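Local coordinates for 3-oxo-tetronate kinase (Haemophilus influenzae, PDB 1YZY), which catalyses the ATP-dependent phosphorylation of 3-oxo-tetronate to 3-oxo-tetronate 4-phosphate, as a member of the four-carbon acid sugar kinase family, at residues S17-S25 with A225-K236; Q35-I46 with A65-C74. All coordinates share one frame; numbering follows the deposited sequence.

Contact 1: S17-S25 with A225-K236; sequences SFLVENGLS and AYMAARLSGGKK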
loop_
_atom_site.group_PDB
_atom_site.type_symbol
_atom_site.label_atom_id
_atom_site.label_comp_id
_atom_site.label_asym_id
_atom_site.label_seq_id
_atom_site.Cartn_x
_atom_site.Cartn_y
_atom_site.Cartn_z
ATOM N N SER A 17 2.457 1.694 5.438
ATOM C CA SER A 17 3.452 2.735 5.668
ATOM C C SER A 17 3.036 3.525 6.908
ATOM O O SER A 17 3.876 3.911 7.719
ATOM C CB SER A 17 3.537 3.683 4.473
ATOM O OG SER A 17 4.641 3.364 3.638
ATOM N N PHE A 18 1.735 3.778 7.034
ATOM C CA PHE A 18 1.210 4.509 8.176
ATOM C C PHE A 18 1.467 3.788 9.484
ATOM O O PHE A 18 1.823 4.410 10.477
ATOM C CB PHE A 18 -0.287 4.800 8.006
ATOM C CG PHE A 18 -0.567 6.151 7.417
ATOM C CD1 PHE A 18 -0.076 7.299 8.030
ATOM C CD2 PHE A 18 -1.297 6.279 6.243
ATOM C CE1 PHE A 18 -0.304 8.559 7.486
ATOM C CE2 PHE A 18 -1.537 7.541 5.681
ATOM C CZ PHE A 18 -1.037 8.682 6.307
ATOM N N LEU A 19 1.289 2.474 9.487
ATOM C CA LEU A 19 1.520 1.696 10.690
ATOM C C LEU A 19 2.982 1.762 11.110
ATOM O O LEU A 19 3.284 1.817 12.301
ATOM C CB LEU A 19 1.090 0.243 10.480
ATOM C CG LEU A 19 -0.396 0.042 10.157
ATOM C CD1 LEU A 19 -0.680 -1.432 9.911
ATOM C CD2 LEU A 19 -1.264 0.570 11.295
ATOM N N VAL A 20 3.878 1.776 10.123
ATOM C CA VAL A 20 5.327 1.829 10.359
ATOM C C VAL A 20 5.791 3.225 10.793
ATOM O O VAL A 20 6.657 3.364 11.656
ATOM C CB VAL A 20 6.120 1.372 9.087
ATOM C CG1 VAL A 20 7.617 1.670 9.230
ATOM C CG2 VAL A 20 5.928 -0.115 8.872
ATOM N N GLU A 21 5.264 4.248 10.133
ATOM C CA GLU A 21 5.592 5.626 10.446
ATOM C C GLU A 21 5.055 6.021 11.827
ATOM O O GLU A 21 5.297 7.133 12.307
ATOM C CB GLU A 21 5.031 6.552 9.363
ATOM C CG GLU A 21 5.780 6.449 8.041
ATOM C CD GLU A 21 7.275 6.710 8.197
ATOM O OE1 GLU A 21 7.692 7.880 8.095
ATOM O OE2 GLU A 21 8.034 5.750 8.427
ATOM N N ASN A 22 4.341 5.092 12.454
ATOM C CA ASN A 22 3.778 5.293 13.769
ATOM C C ASN A 22 4.239 4.227 14.758
ATOM O O ASN A 22 3.499 3.821 15.656
ATOM C CB ASN A 22 2.255 5.404 13.684
ATOM C CG ASN A 22 1.810 6.770 13.199
ATOM O OD1 ASN A 22 1.863 7.752 13.947
ATOM N ND2 ASN A 22 1.427 6.860 11.927
ATOM N N GLY A 23 5.460 3.743 14.532
ATOM C CA GLY A 23 6.100 2.765 15.403
ATOM C C GLY A 23 5.787 1.277 15.417
ATOM O O GLY A 23 6.306 0.556 16.281
ATOM N N LEU A 24 4.987 0.791 14.478
ATOM C CA LEU A 24 4.641 -0.633 14.456
ATOM C C LEU A 24 5.411 -1.480 13.425
ATOM O O LEU A 24 5.478 -1.115 12.261
ATOM C CB LEU A 24 3.130 -0.777 14.228
ATOM C CG LEU A 24 2.286 -1.294 15.397
ATOM C CD1 LEU A 24 2.613 -0.578 16.698
ATOM C CD2 LEU A 24 0.810 -1.176 15.045
ATOM N N SER A 25 6.037 -2.573 13.851
ATOM C CA SER A 25 6.739 -3.425 12.881
ATOM C C SER A 25 5.657 -4.072 12.006
ATOM O O SER A 25 4.740 -4.713 12.519
ATOM C CB SER A 25 7.643 -4.460 13.569
ATOM O OG SER A 25 6.959 -5.266 14.505
ATOM N N ALA A 225 -3.651 4.591 11.430
ATOM C CA ALA A 225 -2.465 5.372 11.789
ATOM C C ALA A 225 -2.468 5.746 13.269
ATOM O O ALA A 225 -1.453 5.615 13.962
ATOM C CB ALA A 225 -2.406 6.624 10.951
ATOM N N TYR A 226 -3.607 6.240 13.747
ATOM C CA TYR A 226 -3.727 6.631 15.140
ATOM C C TYR A 226 -3.765 5.453 16.083
ATOM O O TYR A 226 -3.424 5.590 17.262
ATOM C CB TYR A 226 -4.901 7.587 15.341
ATOM C CG TYR A 226 -4.506 8.990 14.953
ATOM C CD1 TYR A 226 -4.750 9.475 13.675
ATOM C CD2 TYR A 226 -3.785 9.791 15.832
ATOM C CE1 TYR A 226 -4.276 10.725 13.275
ATOM C CE2 TYR A 226 -3.302 11.035 15.441
ATOM C CZ TYR A 226 -3.549 11.495 14.165
ATOM O OH TYR A 226 -3.061 12.728 13.778
ATOM N N MET A 227 -4.182 4.298 15.570
ATOM C CA MET A 227 -4.202 3.072 16.367
ATOM C C MET A 227 -2.763 2.584 16.551
ATOM O O MET A 227 -2.419 1.997 17.573
ATOM C CB MET A 227 -5.036 1.994 15.678
ATOM C CG MET A 227 -6.507 2.330 15.591
ATOM S SD MET A 227 -7.441 0.974 14.900
ATOM C CE MET A 227 -7.530 -0.103 16.314
ATOM N N ALA A 228 -1.947 2.772 15.521
ATOM C CA ALA A 228 -0.537 2.404 15.568
ATOM C C ALA A 228 0.173 3.345 16.552
ATOM O O ALA A 228 0.935 2.901 17.404
ATOM C CB ALA A 228 0.077 2.538 14.183
ATOM N N ALA A 229 -0.098 4.644 16.430
ATOM C CA ALA A 229 0.505 5.641 17.315
ATOM C C ALA A 229 0.156 5.381 18.775
ATOM O O ALA A 229 0.972 5.632 19.659
ATOM C CB ALA A 229 0.086 7.061 16.909
ATOM N N ARG A 230 -1.064 4.924 19.047
ATOM C CA ARG A 230 -1.445 4.647 20.433
ATOM C C ARG A 230 -0.714 3.403 20.932
ATOM O O ARG A 230 -0.138 3.408 22.021
ATOM C CB ARG A 230 -2.961 4.450 20.576
ATOM C CG ARG A 230 -3.443 4.508 22.032
ATOM C CD ARG A 230 -4.892 4.063 22.205
ATOM N NE ARG A 230 -5.034 2.622 22.033
ATOM C CZ ARG A 230 -4.973 1.735 23.021
ATOM N NH1 ARG A 230 -4.785 2.125 24.275
ATOM N NH2 ARG A 230 -5.058 0.442 22.745
ATOM N N LEU A 231 -0.763 2.337 20.134
ATOM C CA LEU A 231 -0.122 1.064 20.456
ATOM C C LEU A 231 1.385 1.177 20.641
ATOM O O LEU A 231 1.971 0.432 21.431
ATOM C CB LEU A 231 -0.421 0.022 19.372
ATOM C CG LEU A 231 -1.865 -0.465 19.270
ATOM C CD1 LEU A 231 -2.066 -1.300 18.019
ATOM C CD2 LEU A 231 -2.210 -1.266 20.510
ATOM N N SER A 232 2.011 2.074 19.887
ATOM C CA SER A 232 3.455 2.269 19.972
ATOM C C SER A 232 3.862 3.279 21.037
ATOM O O SER A 232 5.008 3.266 21.496
ATOM C CB SER A 232 4.012 2.704 18.617
ATOM O OG SER A 232 3.677 4.049 18.323
ATOM N N GLY A 233 2.914 4.114 21.466
ATOM C CA GLY A 233 3.201 5.134 22.460
ATOM C C GLY A 233 3.820 6.377 21.834
ATOM O O GLY A 233 4.714 6.996 22.418
ATOM N N GLY A 234 3.341 6.736 20.643
ATOM C CA GLY A 234 3.835 7.903 19.927
ATOM C C GLY A 234 5.101 7.715 19.108
ATOM O O GLY A 234 5.587 8.665 18.495
ATOM N N LYS A 235 5.644 6.503 19.105
ATOM C CA LYS A 235 6.865 6.198 18.368
ATOM C C LYS A 235 6.699 6.483 16.883
ATOM O O LYS A 235 5.597 6.423 16.349
ATOM C CB LYS A 235 7.247 4.732 18.586
ATOM C CG LYS A 235 8.587 4.321 17.987
ATOM C CD LYS A 235 9.756 4.942 18.743
ATOM C CE LYS A 235 11.056 4.833 17.949
ATOM N NZ LYS A 235 11.032 5.664 16.703
ATOM N N LYS A 236 7.790 6.861 16.229
ATOM C CA LYS A 236 7.750 7.138 14.797
ATOM C C LYS A 236 8.591 6.125 14.013
ATOM O O LYS A 236 9.123 5.166 14.588
ATOM C CB LYS A 236 8.213 8.567 14.518
ATOM C CG LYS A 236 7.253 9.634 15.028
ATOM C CD LYS A 236 5.959 9.640 14.235
ATOM C CE LYS A 236 5.014 10.726 14.721
ATOM N NZ LYS A 236 3.842 10.891 13.809
HETATM O O HOH W 1 3.166 7.666 16.320
#
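Two helix ends meet here, with Asn22 set against Ala225, Ala228 and Ala229, and Leu19 against Ala228. The contact joins the C-terminal end of helix 9-20 to that of helix 221-232. The small alanine side chains let the two segments come close, with Leu19 CA 5.3 Å from Ala228 CA. Ala228 CB lies 3.6 Å from Asn22 CB and 3.7 Å from Leu19 CD2. Leu24 adds CD2 against Ala228 and CD1 against Leu231 CB. The ring of Phe18 meets Ala225 CB through CD1. The Asn22 side chain folds back onto its own helix, where Asn22 ND2 gives a hydrogen bond of 2.9 Å to Phe18 O, nearly straight at 164°, with Phe18 O close to the plane of the Asn22 amide. Its CG is anti to the carbonyl carbon (chi1 -78°), which brings CG beside Ala225 O and OD1 beside Ala229 CB. A water joins Asn22 OD1 to Lys235 O. Ser232 OG donates to Asn22 O over 2.7 Å, from above the carbonyl plane. Both helices end in Schellman motifs, with Gly23 and Gly233 at positive phi. Gly23 CA passes 3.8 Å from Ser232 CB. The polar groups of Asn22 are therefore divided: ND2 serves its own helix end, backbone O accepts from Ser232 OG, and OD1 is tied through water to the chain after helix 221-232.

Contact 2: Q35-I46 with A65-C74; sequences QSLNSKVDAIVI and AYQWLKENGC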
loop_
_atom_site.group_PDB
_atom_site.type_symbol
_atom_site.label_atom_id
_atom_site.label_comp_id
_atom_site.label_asym_id
_atom_site.label_seq_id
_atom_site.Cartn_x
_atom_site.Cartn_y
_atom_site.Cartn_z
ATOM N N GLN A 35 1.803 -20.312 3.279
ATOM C CA GLN A 35 2.776 -20.739 4.286
ATOM C C GLN A 35 2.759 -19.764 5.475
ATOM O O GLN A 35 2.597 -18.553 5.300
ATOM C CB GLN A 35 4.196 -20.792 3.694
ATOM C CG GLN A 35 4.427 -21.851 2.611
ATOM C CD GLN A 35 4.344 -23.282 3.136
ATOM O OE1 GLN A 35 3.733 -24.150 2.508
ATOM N NE2 GLN A 35 4.983 -23.538 4.276
ATOM N N SER A 36 2.976 -20.302 6.670
ATOM C CA SER A 36 2.999 -19.520 7.900
ATOM C C SER A 36 4.080 -18.438 7.891
ATOM O O SER A 36 5.063 -18.531 7.148
ATOM C CB SER A 36 3.235 -20.445 9.096
ATOM O OG SER A 36 2.295 -21.508 9.133
ATOM N N LEU A 37 3.886 -17.410 8.717
ATOM C CA LEU A 37 4.843 -16.317 8.843
ATOM C C LEU A 37 5.762 -16.649 10.009
ATOM O O LEU A 37 5.358 -16.580 11.169
ATOM C CB LEU A 37 4.133 -14.990 9.105
ATOM C CG LEU A 37 5.040 -13.761 9.068
ATOM C CD1 LEU A 37 5.683 -13.650 7.707
ATOM C CD2 LEU A 37 4.242 -12.514 9.367
ATOM N N ASN A 38 6.997 -17.022 9.686
ATOM C CA ASN A 38 7.989 -17.398 10.690
ATOM C C ASN A 38 8.548 -16.174 11.422
ATOM O O ASN A 38 9.461 -16.289 12.239
ATOM C CB ASN A 38 9.126 -18.192 10.020
ATOM C CG ASN A 38 9.900 -19.073 11.002
ATOM O OD1 ASN A 38 9.309 -19.745 11.858
ATOM N ND2 ASN A 38 11.226 -19.105 10.852
ATOM N N SER A 39 7.981 -15.006 11.144
ATOM C CA SER A 39 8.441 -13.772 11.768
ATOM C C SER A 39 7.425 -13.184 12.757
ATOM O O SER A 39 6.208 -13.294 12.559
ATOM C CB SER A 39 8.778 -12.749 10.686
ATOM O OG SER A 39 9.788 -11.872 11.133
ATOM N N LYS A 40 7.936 -12.572 13.825
ATOM C CA LYS A 40 7.099 -11.957 14.852
ATOM C C LYS A 40 7.049 -10.445 14.646
ATOM O O LYS A 40 8.037 -9.755 14.888
ATOM C CB LYS A 40 7.668 -12.254 16.242
ATOM C CG LYS A 40 8.089 -13.705 16.477
ATOM C CD LYS A 40 6.904 -14.659 16.574
ATOM C CE LYS A 40 6.152 -14.500 17.888
ATOM N NZ LYS A 40 5.075 -15.521 18.027
ATOM N N VAL A 41 5.912 -9.940 14.171
ATOM C CA VAL A 41 5.728 -8.502 13.944
ATOM C C VAL A 41 4.500 -7.972 14.688
ATOM O O VAL A 41 3.716 -8.750 15.233
ATOM C CB VAL A 41 5.592 -8.150 12.437
ATOM C CG1 VAL A 41 6.900 -8.432 11.713
ATOM C CG2 VAL A 41 4.438 -8.913 11.810
ATOM N N ASP A 42 4.350 -6.649 14.708
ATOM C CA ASP A 42 3.239 -5.990 15.387
ATOM C C ASP A 42 1.977 -5.947 14.538
ATOM O O ASP A 42 0.867 -5.941 15.071
ATOM C CB ASP A 42 3.612 -4.550 15.759
ATOM C CG ASP A 42 4.804 -4.467 16.679
ATOM O OD1 ASP A 42 4.931 -5.321 17.586
ATOM O OD2 ASP A 42 5.609 -3.528 16.499
ATOM N N ALA A 43 2.152 -5.865 13.223
ATOM C CA ALA A 43 1.027 -5.799 12.295
ATOM C C ALA A 43 1.288 -6.533 10.976
ATOM O O ALA A 43 2.405 -6.534 10.458
ATOM C CB ALA A 43 0.670 -4.330 12.014
ATOM N N ILE A 44 0.257 -7.185 10.456
ATOM C CA ILE A 44 0.368 -7.875 9.183
ATOM C C ILE A 44 -0.784 -7.391 8.325
ATOM O O ILE A 44 -1.934 -7.455 8.742
ATOM C CB ILE A 44 0.262 -9.404 9.328
ATOM C CG1 ILE A 44 1.327 -9.926 10.293
ATOM C CG2 ILE A 44 0.438 -10.065 7.961
ATOM C CD1 ILE A 44 1.160 -11.388 10.654
ATOM N N VAL A 45 -0.462 -6.855 7.154
ATOM C CA VAL A 45 -1.455 -6.363 6.215
ATOM C C VAL A 45 -1.570 -7.312 5.012
ATOM O O VAL A 45 -0.569 -7.620 4.374
ATOM C CB VAL A 45 -1.049 -4.974 5.662
ATOM C CG1 VAL A 45 -2.126 -4.438 4.736
ATOM C CG2 VAL A 45 -0.787 -3.996 6.790
ATOM N N ILE A 46 -2.772 -7.796 4.716
ATOM C CA ILE A 46 -2.967 -8.662 3.552
ATOM C C ILE A 46 -3.673 -7.871 2.453
ATOM O O ILE A 46 -4.774 -7.369 2.640
ATOM C CB ILE A 46 -3.761 -9.955 3.885
ATOM C CG1 ILE A 46 -2.924 -10.858 4.787
ATOM C CG2 ILE A 46 -4.119 -10.719 2.594
ATOM C CD1 ILE A 46 -3.598 -12.157 5.133
ATOM N N ALA A 65 -8.227 -14.403 4.463
ATOM C CA ALA A 65 -7.184 -13.506 4.961
ATOM C C ALA A 65 -7.239 -13.489 6.481
ATOM O O ALA A 65 -6.207 -13.535 7.153
ATOM C CB ALA A 65 -7.376 -12.105 4.408
ATOM N N TYR A 66 -8.460 -13.434 7.006
ATOM C CA TYR A 66 -8.708 -13.420 8.443
ATOM C C TYR A 66 -8.233 -14.701 9.109
ATOM O O TYR A 66 -7.657 -14.668 10.197
ATOM C CB TYR A 66 -10.209 -13.232 8.715
ATOM C CG TYR A 66 -10.646 -13.730 10.079
ATOM C CD1 TYR A 66 -10.413 -12.976 11.229
ATOM C CD2 TYR A 66 -11.221 -14.995 10.229
ATOM C CE1 TYR A 66 -10.732 -13.475 12.496
ATOM C CE2 TYR A 66 -11.538 -15.502 11.489
ATOM C CZ TYR A 66 -11.290 -14.735 12.616
ATOM O OH TYR A 66 -11.598 -15.235 13.861
ATOM N N GLN A 67 -8.555 -15.834 8.496
ATOM C CA GLN A 67 -8.184 -17.132 9.052
ATOM C C GLN A 67 -6.673 -17.255 9.144
ATOM O O GLN A 67 -6.144 -17.777 10.128
ATOM C CB GLN A 67 -8.784 -18.264 8.216
ATOM C CG GLN A 67 -8.624 -19.637 8.833
ATOM C CD GLN A 67 -9.290 -19.760 10.188
ATOM O OE1 GLN A 67 -8.774 -20.426 11.086
ATOM N NE2 GLN A 67 -10.455 -19.140 10.336
ATOM N N TRP A 68 -5.984 -16.755 8.123
ATOM C CA TRP A 68 -4.528 -16.791 8.112
ATOM C C TRP A 68 -3.986 -15.849 9.190
ATOM O O TRP A 68 -3.178 -16.253 10.025
ATOM C CB TRP A 68 -3.978 -16.394 6.740
ATOM C CG TRP A 68 -2.496 -16.588 6.653
ATOM C CD1 TRP A 68 -1.844 -17.740 6.340
ATOM C CD2 TRP A 68 -1.483 -15.618 6.939
ATOM N NE1 TRP A 68 -0.488 -17.555 6.418
ATOM C CE2 TRP A 68 -0.236 -16.260 6.785
ATOM C CE3 TRP A 68 -1.507 -14.267 7.315
ATOM C CZ2 TRP A 68 0.980 -15.601 6.994
ATOM C CZ3 TRP A 68 -0.301 -13.611 7.525
ATOM C CH2 TRP A 68 0.927 -14.281 7.362
ATOM N N LEU A 69 -4.401 -14.585 9.142
ATOM C CA LEU A 69 -3.974 -13.604 10.138
ATOM C C LEU A 69 -4.204 -14.159 11.549
ATOM O O LEU A 69 -3.361 -14.000 12.434
ATOM C CB LEU A 69 -4.726 -12.278 9.941
ATOM C CG LEU A 69 -4.346 -11.474 8.688
ATOM C CD1 LEU A 69 -5.469 -10.527 8.323
ATOM C CD2 LEU A 69 -3.031 -10.713 8.870
ATOM N N LYS A 70 -5.336 -14.829 11.743
ATOM C CA LYS A 70 -5.683 -15.437 13.022
ATOM C C LYS A 70 -4.689 -16.546 13.374
ATOM O O LYS A 70 -4.188 -16.609 14.500
ATOM C CB LYS A 70 -7.098 -16.030 12.960
ATOM C CG LYS A 70 -7.573 -16.641 14.272
ATOM C CD LYS A 70 -8.779 -17.539 14.070
ATOM C CE LYS A 70 -9.422 -17.930 15.397
ATOM N NZ LYS A 70 -8.460 -18.546 16.344
ATOM N N GLU A 71 -4.458 -17.454 12.425
ATOM C CA GLU A 71 -3.529 -18.561 12.631
ATOM C C GLU A 71 -2.122 -18.056 12.905
ATOM O O GLU A 71 -1.333 -18.730 13.574
ATOM C CB GLU A 71 -3.502 -19.493 11.414
ATOM C CG GLU A 71 -4.751 -20.361 11.244
ATOM C CD GLU A 71 -4.708 -21.249 10.001
ATOM O OE1 GLU A 71 -5.225 -22.385 10.067
ATOM O OE2 GLU A 71 -4.175 -20.811 8.957
ATOM N N ASN A 72 -1.815 -16.865 12.407
ATOM C CA ASN A 72 -0.493 -16.296 12.601
ATOM C C ASN A 72 -0.324 -15.266 13.719
ATOM O O ASN A 72 0.547 -14.395 13.648
ATOM C CB ASN A 72 0.078 -15.813 11.267
ATOM C CG ASN A 72 0.658 -16.965 10.446
ATOM O OD1 ASN A 72 1.810 -17.355 10.637
ATOM N ND2 ASN A 72 -0.160 -17.552 9.576
ATOM N N GLY A 73 -1.140 -15.393 14.764
ATOM C CA GLY A 73 -1.039 -14.514 15.920
ATOM C C GLY A 73 -1.858 -13.258 15.959
ATOM O O GLY A 73 -1.910 -12.677 17.042
ATOM N N CYS A 74 -2.530 -12.781 14.910
ATOM C CA CYS A 74 -3.339 -11.585 15.094
ATOM C C CYS A 74 -4.559 -11.692 16.013
ATOM O O CYS A 74 -5.325 -12.659 15.922
ATOM C CB CYS A 74 -3.763 -11.137 13.698
ATOM S SG CYS A 74 -2.390 -10.685 12.597
HETATM O O HOH W 2 -0.713 -20.160 8.695
HETATM O O HOH W 3 2.602 -11.666 14.073
#
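Strand 43-46 and helix 65-71, which touch through Ile44, Ile46, Ala65, Trp68 and Leu69, run nearly antiparallel at 160°. Their axes approach to 9.7 Å. In the loop ahead of the strand, Gln35 to Leu37 pass beside the end of the helix. Ile44 and Ile46 both point toward the helix. Ile44 CG2 meets the edge of the Trp68 ring in its plane, 3.6 Å from Trp68 CZ3, and the two side chains cross at about a right angle. Leu69 slides past Ile44 in the opposite direction, with Leu69 CD2 3.6 Å from Ile44 CB. Ile46 and Leu69 meet tip to tip, Ile46 CD1 to Leu69 CG at 3.7 Å. The same Ile46 CD1 also touches Ala65 CB and Trp68 CE3.

Trp68 CG is anti to the backbone N (chi1 -173°), which carries the indole out to the loop. There Trp68 CH2 packs on Leu37 CB, and Trp68 NE1 makes a weak hydrogen bond of 3.4 Å to Gln35 O. Asn72 clasps the loop more firmly. Asn72 OD1 accepts from Leu37 N at 2.8 Å and 166°, with the donor above the carbonyl plane. Asn72 ND2 stands over one face of the Trp68 ring, 3.0 Å above its plane and offset toward the rim. It gives bonds to a water and, weakly, to Trp68 O. A Schellman motif at Gly73 ends the helix.

On the far side of the strand, Val45 packs on helix 9-20. Backbone bonds join Ile44 to Leu2 and Val4, and Ala43 to Ser25 and Val27. The helix also rests on Ile5 of strand 3-6 through Ala65 and Leu69.

The centres of the two contacts lie about 18 Å apart. Along the chain, contact 2 is nested inside the loop closed by contact 1. Both involve the sugar-binding N-terminal domain and lie away from the annotated ATP sites. They touch where strands 26-30 and 43-47 begin side by side: Asp42 OD2 and Ala43 N probably hydrogen-bond to Ser25 N and O, and Leu24 packs on Asp42. Contact 1 joins two helices, 9-20 and 221-232, while contact 2 sets helix 55-71 against strand 43-47. Helices 9-20 and 55-71 lie on opposite faces of that strand. Helices thus flank the parallel strands on both faces, as in an alpha/beta layered domain.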